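Local coordinates for protein threonine synthase (Brucella melitensis bv. 1, PDB 4F4F) that probably catalyses the pyridoxal-phosphate-dependent conversion of O-phospho-L-homoserine and water to L-threonine and phosphate, the last step of threonine biosynthesis, at residues W229-A243 against G263-L276. Sequence-based numbering, arbitrary orientation.
Sequences WARIMPQVVYYFTAA and GDIFAGYVAKRMGL. With PLP (pyridoxal-5'-phosphate), chain C.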
# COMPACT_ATOMS: atom_id res chain seq x y z
N TRP A 229 7.99 1.67 6.49
CA TRP A 229 8.86 1.38 5.35
C TRP A 229 8.54 0.00 4.74
O TRP A 229 8.64 -0.14 3.56
CB TRP A 229 10.32 1.53 5.75
CG TRP A 229 11.26 1.06 4.68
CD1 TRP A 229 12.08 -0.07 4.70
CD2 TRP A 229 11.42 1.64 3.33
NE1 TRP A 229 12.73 -0.21 3.50
CE2 TRP A 229 12.40 0.81 2.65
CE3 TRP A 229 10.88 2.74 2.67
CZ2 TRP A 229 12.79 1.07 1.35
CZ3 TRP A 229 11.30 3.00 1.37
CH2 TRP A 229 12.21 2.18 0.73
N ALA A 230 8.08 -1.00 5.51
CA ALA A 230 7.84 -2.36 4.94
C ALA A 230 6.48 -2.51 4.25
O ALA A 230 6.24 -3.51 3.54
CB ALA A 230 8.04 -3.43 6.00
N ARG A 231 5.60 -1.54 4.39
CA ARG A 231 4.46 -1.48 3.46
C ARG A 231 4.89 -0.97 2.12
O ARG A 231 4.17 -1.16 1.12
CB ARG A 231 3.32 -0.56 3.98
CG ARG A 231 2.48 -1.18 5.08
CD ARG A 231 1.42 -2.13 4.52
NE ARG A 231 0.35 -1.38 3.90
CZ ARG A 231 -0.67 -0.82 4.55
NH1 ARG A 231 -0.81 -0.95 5.87
NH2 ARG A 231 -1.58 -0.10 3.88
N ILE A 232 6.00 -0.24 2.06
CA ILE A 232 6.41 0.30 0.77
C ILE A 232 7.42 -0.60 0.09
O ILE A 232 7.27 -0.94 -1.05
CB ILE A 232 7.00 1.71 0.91
CG1 ILE A 232 5.88 2.67 1.38
CG2 ILE A 232 7.60 2.16 -0.43
CD1 ILE A 232 6.39 4.10 1.51
N MET A 233 8.45 -1.00 0.83
CA MET A 233 9.55 -1.74 0.26
C MET A 233 9.15 -2.89 -0.70
O MET A 233 9.70 -3.00 -1.77
CB MET A 233 10.43 -2.28 1.39
CG MET A 233 11.58 -3.12 0.95
SD MET A 233 12.44 -3.76 2.40
CE MET A 233 11.98 -5.47 2.34
N PRO A 234 8.21 -3.76 -0.31
CA PRO A 234 7.93 -4.90 -1.19
C PRO A 234 7.34 -4.53 -2.55
O PRO A 234 7.37 -5.32 -3.50
CB PRO A 234 6.95 -5.74 -0.38
CG PRO A 234 7.12 -5.32 1.04
CD PRO A 234 7.46 -3.86 0.96
N GLN A 235 6.74 -3.35 -2.61
CA GLN A 235 6.07 -2.91 -3.80
C GLN A 235 7.05 -2.53 -4.92
O GLN A 235 6.67 -2.53 -6.09
CB GLN A 235 5.16 -1.77 -3.45
CG GLN A 235 4.06 -2.21 -2.52
CD GLN A 235 2.95 -1.19 -2.43
OE1 GLN A 235 2.82 -0.51 -1.41
NE2 GLN A 235 2.15 -1.03 -3.56
N VAL A 236 8.31 -2.31 -4.55
CA VAL A 236 9.37 -2.04 -5.53
C VAL A 236 9.47 -3.18 -6.56
O VAL A 236 9.70 -2.95 -7.74
CB VAL A 236 10.71 -1.84 -4.82
CG1 VAL A 236 11.85 -1.62 -5.85
CG2 VAL A 236 10.65 -0.67 -3.85
N VAL A 237 9.20 -4.41 -6.10
CA VAL A 237 9.45 -5.58 -6.89
C VAL A 237 8.66 -5.58 -8.20
O VAL A 237 9.21 -5.87 -9.26
CB VAL A 237 9.18 -6.87 -6.09
CG1 VAL A 237 9.42 -8.09 -6.97
CG2 VAL A 237 10.10 -6.94 -4.84
N TYR A 238 7.36 -5.30 -8.14
CA TYR A 238 6.55 -5.49 -9.33
C TYR A 238 6.83 -4.44 -10.42
O TYR A 238 6.53 -4.67 -11.59
CB TYR A 238 5.08 -5.66 -9.03
CG TYR A 238 4.46 -4.61 -8.18
CD1 TYR A 238 4.23 -3.34 -8.67
CD2 TYR A 238 3.99 -4.92 -6.92
CE1 TYR A 238 3.63 -2.37 -7.86
CE2 TYR A 238 3.38 -3.96 -6.14
CZ TYR A 238 3.21 -2.70 -6.61
OH TYR A 238 2.58 -1.76 -5.80
N TYR A 239 7.45 -3.34 -10.03
CA TYR A 239 7.96 -2.41 -11.06
C TYR A 239 9.08 -3.05 -11.86
O TYR A 239 9.06 -3.03 -13.08
CB TYR A 239 8.42 -1.10 -10.44
CG TYR A 239 7.30 -0.31 -9.90
CD1 TYR A 239 6.61 0.58 -10.70
CD2 TYR A 239 6.92 -0.43 -8.57
CE1 TYR A 239 5.56 1.32 -10.20
CE2 TYR A 239 5.84 0.28 -8.07
CZ TYR A 239 5.19 1.17 -8.90
OH TYR A 239 4.18 1.92 -8.41
N PHE A 240 10.01 -3.72 -11.18
CA PHE A 240 11.00 -4.53 -11.86
C PHE A 240 10.42 -5.66 -12.73
O PHE A 240 10.80 -5.82 -13.89
CB PHE A 240 12.02 -5.12 -10.87
CG PHE A 240 13.10 -4.13 -10.44
CD1 PHE A 240 12.87 -3.22 -9.42
CD2 PHE A 240 14.34 -4.15 -11.04
CE1 PHE A 240 13.86 -2.34 -9.01
CE2 PHE A 240 15.32 -3.25 -10.65
CZ PHE A 240 15.08 -2.35 -9.64
N THR A 241 9.53 -6.46 -12.17
CA THR A 241 9.04 -7.63 -12.91
C THR A 241 8.23 -7.20 -14.16
O THR A 241 8.40 -7.77 -15.25
CB THR A 241 8.28 -8.62 -12.01
OG1 THR A 241 7.10 -7.98 -11.45
CG2 THR A 241 9.23 -9.16 -10.89
N ALA A 242 7.35 -6.23 -14.00
CA ALA A 242 6.62 -5.69 -15.16
C ALA A 242 7.57 -5.12 -16.21
O ALA A 242 7.43 -5.42 -17.39
CB ALA A 242 5.63 -4.62 -14.70
N ALA A 243 8.55 -4.32 -15.79
CA ALA A 243 9.46 -3.67 -16.73
C ALA A 243 10.33 -4.72 -17.42
O ALA A 243 10.62 -4.61 -18.62
CB ALA A 243 10.34 -2.61 -16.04
N GLY A 263 2.37 5.42 -1.26
CA GLY A 263 3.35 4.40 -0.95
C GLY A 263 3.65 3.55 -2.17
O GLY A 263 4.78 3.18 -2.43
N ASP A 264 2.59 3.26 -2.91
CA ASP A 264 2.69 2.50 -4.17
C ASP A 264 3.58 3.18 -5.20
O ASP A 264 4.62 2.64 -5.62
CB ASP A 264 1.28 2.19 -4.76
CG ASP A 264 0.27 3.37 -4.78
OD1 ASP A 264 0.61 4.65 -4.74
OD2 ASP A 264 -0.96 2.98 -4.91
N ILE A 265 3.21 4.39 -5.58
CA ILE A 265 3.99 5.12 -6.55
C ILE A 265 5.37 5.50 -6.00
O ILE A 265 6.34 5.55 -6.78
CB ILE A 265 3.23 6.35 -7.13
CG1 ILE A 265 3.82 6.71 -8.49
CG2 ILE A 265 3.22 7.51 -6.13
CD1 ILE A 265 3.13 7.88 -9.20
N PHE A 266 5.47 5.73 -4.70
CA PHE A 266 6.80 5.99 -4.13
C PHE A 266 7.73 4.79 -4.34
O PHE A 266 8.89 4.97 -4.61
CB PHE A 266 6.78 6.47 -2.66
CG PHE A 266 8.14 6.97 -2.20
CD1 PHE A 266 8.54 8.24 -2.48
CD2 PHE A 266 9.04 6.09 -1.56
CE1 PHE A 266 9.83 8.69 -2.13
CE2 PHE A 266 10.31 6.52 -1.20
CZ PHE A 266 10.71 7.82 -1.49
N ALA A 267 7.20 3.57 -4.27
CA ALA A 267 7.96 2.35 -4.57
C ALA A 267 8.47 2.30 -6.00
O ALA A 267 9.59 1.81 -6.24
CB ALA A 267 7.15 1.08 -4.25
N GLY A 268 7.69 2.85 -6.92
CA GLY A 268 8.11 3.00 -8.32
C GLY A 268 9.24 4.00 -8.43
O GLY A 268 10.21 3.78 -9.16
N TYR A 269 9.14 5.09 -7.67
CA TYR A 269 10.23 6.05 -7.58
C TYR A 269 11.51 5.37 -7.07
O TYR A 269 12.63 5.64 -7.59
CB TYR A 269 9.82 7.25 -6.73
CG TYR A 269 10.92 8.22 -6.44
CD1 TYR A 269 11.27 9.23 -7.34
CD2 TYR A 269 11.62 8.15 -5.27
CE1 TYR A 269 12.29 10.10 -7.07
CE2 TYR A 269 12.64 9.05 -4.98
CZ TYR A 269 12.96 10.01 -5.89
OH TYR A 269 14.02 10.85 -5.60
N VAL A 270 11.37 4.50 -6.09
CA VAL A 270 12.50 3.82 -5.51
C VAL A 270 13.12 2.93 -6.57
O VAL A 270 14.35 2.90 -6.73
CB VAL A 270 12.12 2.99 -4.25
CG1 VAL A 270 13.34 2.11 -3.80
CG2 VAL A 270 11.71 3.92 -3.12
N ALA A 271 12.30 2.20 -7.31
CA ALA A 271 12.81 1.38 -8.40
C ALA A 271 13.65 2.19 -9.39
O ALA A 271 14.73 1.79 -9.78
CB ALA A 271 11.68 0.68 -9.12
N LYS A 272 13.12 3.34 -9.78
CA LYS A 272 13.84 4.25 -10.63
C LYS A 272 15.16 4.69 -9.99
O LYS A 272 16.20 4.69 -10.66
CB LYS A 272 12.98 5.47 -10.94
CG LYS A 272 13.58 6.48 -11.92
CD LYS A 272 12.61 7.62 -12.26
CE LYS A 272 13.12 8.44 -13.43
NZ LYS A 272 12.51 9.82 -13.50
N ARG A 273 15.13 5.10 -8.73
CA ARG A 273 16.38 5.45 -8.03
C ARG A 273 17.40 4.30 -8.03
O ARG A 273 18.61 4.55 -8.05
CB ARG A 273 16.09 5.90 -6.60
CG ARG A 273 15.42 7.27 -6.49
CD ARG A 273 16.34 8.40 -6.94
NE ARG A 273 17.56 8.48 -6.12
CZ ARG A 273 17.67 9.14 -4.98
NH1 ARG A 273 16.67 9.85 -4.49
NH2 ARG A 273 18.82 9.11 -4.32
N MET A 274 16.92 3.06 -7.98
CA MET A 274 17.81 1.91 -7.99
C MET A 274 18.42 1.62 -9.37
O MET A 274 19.36 0.84 -9.46
CB MET A 274 17.11 0.66 -7.50
CG MET A 274 16.64 0.74 -6.05
SD MET A 274 15.53 -0.62 -5.66
CE MET A 274 16.71 -1.98 -5.71
N GLY A 275 17.88 2.24 -10.43
CA GLY A 275 18.42 2.09 -11.80
C GLY A 275 17.44 1.55 -12.82
O GLY A 275 17.78 1.44 -13.97
N LEU A 276 16.21 1.23 -12.42
CA LEU A 276 15.23 0.78 -13.39
C LEU A 276 14.87 1.92 -14.34
O LEU A 276 14.41 3.00 -13.91
CB LEU A 276 14.00 0.22 -12.68
CG LEU A 276 13.03 -0.53 -13.59
CD1 LEU A 276 13.67 -1.82 -14.18
CD2 LEU A 276 11.74 -0.83 -12.81
N1 PLP C . -6.31 1.36 -5.00
C2 PLP C . -6.75 0.40 -4.10
C2A PLP C . -7.68 -0.73 -4.46
C3 PLP C . -6.26 0.46 -2.69
O3 PLP C . -6.69 -0.50 -1.79
C4 PLP C . -5.33 1.59 -2.33
C4A PLP C . -4.76 1.75 -0.96
C5 PLP C . -4.91 2.55 -3.38
C6 PLP C . -5.44 2.36 -4.68
C5A PLP C . -3.92 3.67 -3.02
O4P PLP C . -2.57 3.19 -2.62
P PLP C . -1.37 4.11 -1.97
O1P PLP C . -1.22 5.30 -2.91
O2P PLP C . -1.89 4.47 -0.60
O3P PLP C . -0.11 3.26 -1.89
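Tyr239 lays one face of its ring on the backbone of Gly268, whose CA stands 3.4 Å from the ring centroid and 6° off the normal, a CH-pi contact that illustrates how glycine lets a ring settle on a helix. With CG anti to the carbonyl carbon (chi1 -68°), the ring runs along helix 263-274 until Tyr239 OH donates to Asp264 O at 2.9 Å, from above the carbonyl plane. This bond anchors the ring's hydroxyl end to the first turn of the helix, where Asp264 N donates a hydrogen bond to PLP O3P.

Leu276 follows the Schellman motif at Gly275 and turns back over helix 236-243. Its CD2 lies 3.5 Å from Tyr239 O, its CD1 meets Ala243 CB at 3.9 Å, and its CB sits over one face of the Phe240 ring, near the rim. Phe240 CE1 reaches Ala271 CB at 3.7 Å, with Met274 SD placed obliquely as a Met-aromatic contact. Val236 fits as a knob among Ala267, Val270, Ala271 and Met274.

Helix 263-274 starts at the cofactor phosphate, as in other fold-type II PLP enzymes, and crosses helix 236-243 at -62°; Tyr239 also meets Phe255 and Val257 of strand 253-258, while Val236 touches helix 56-64.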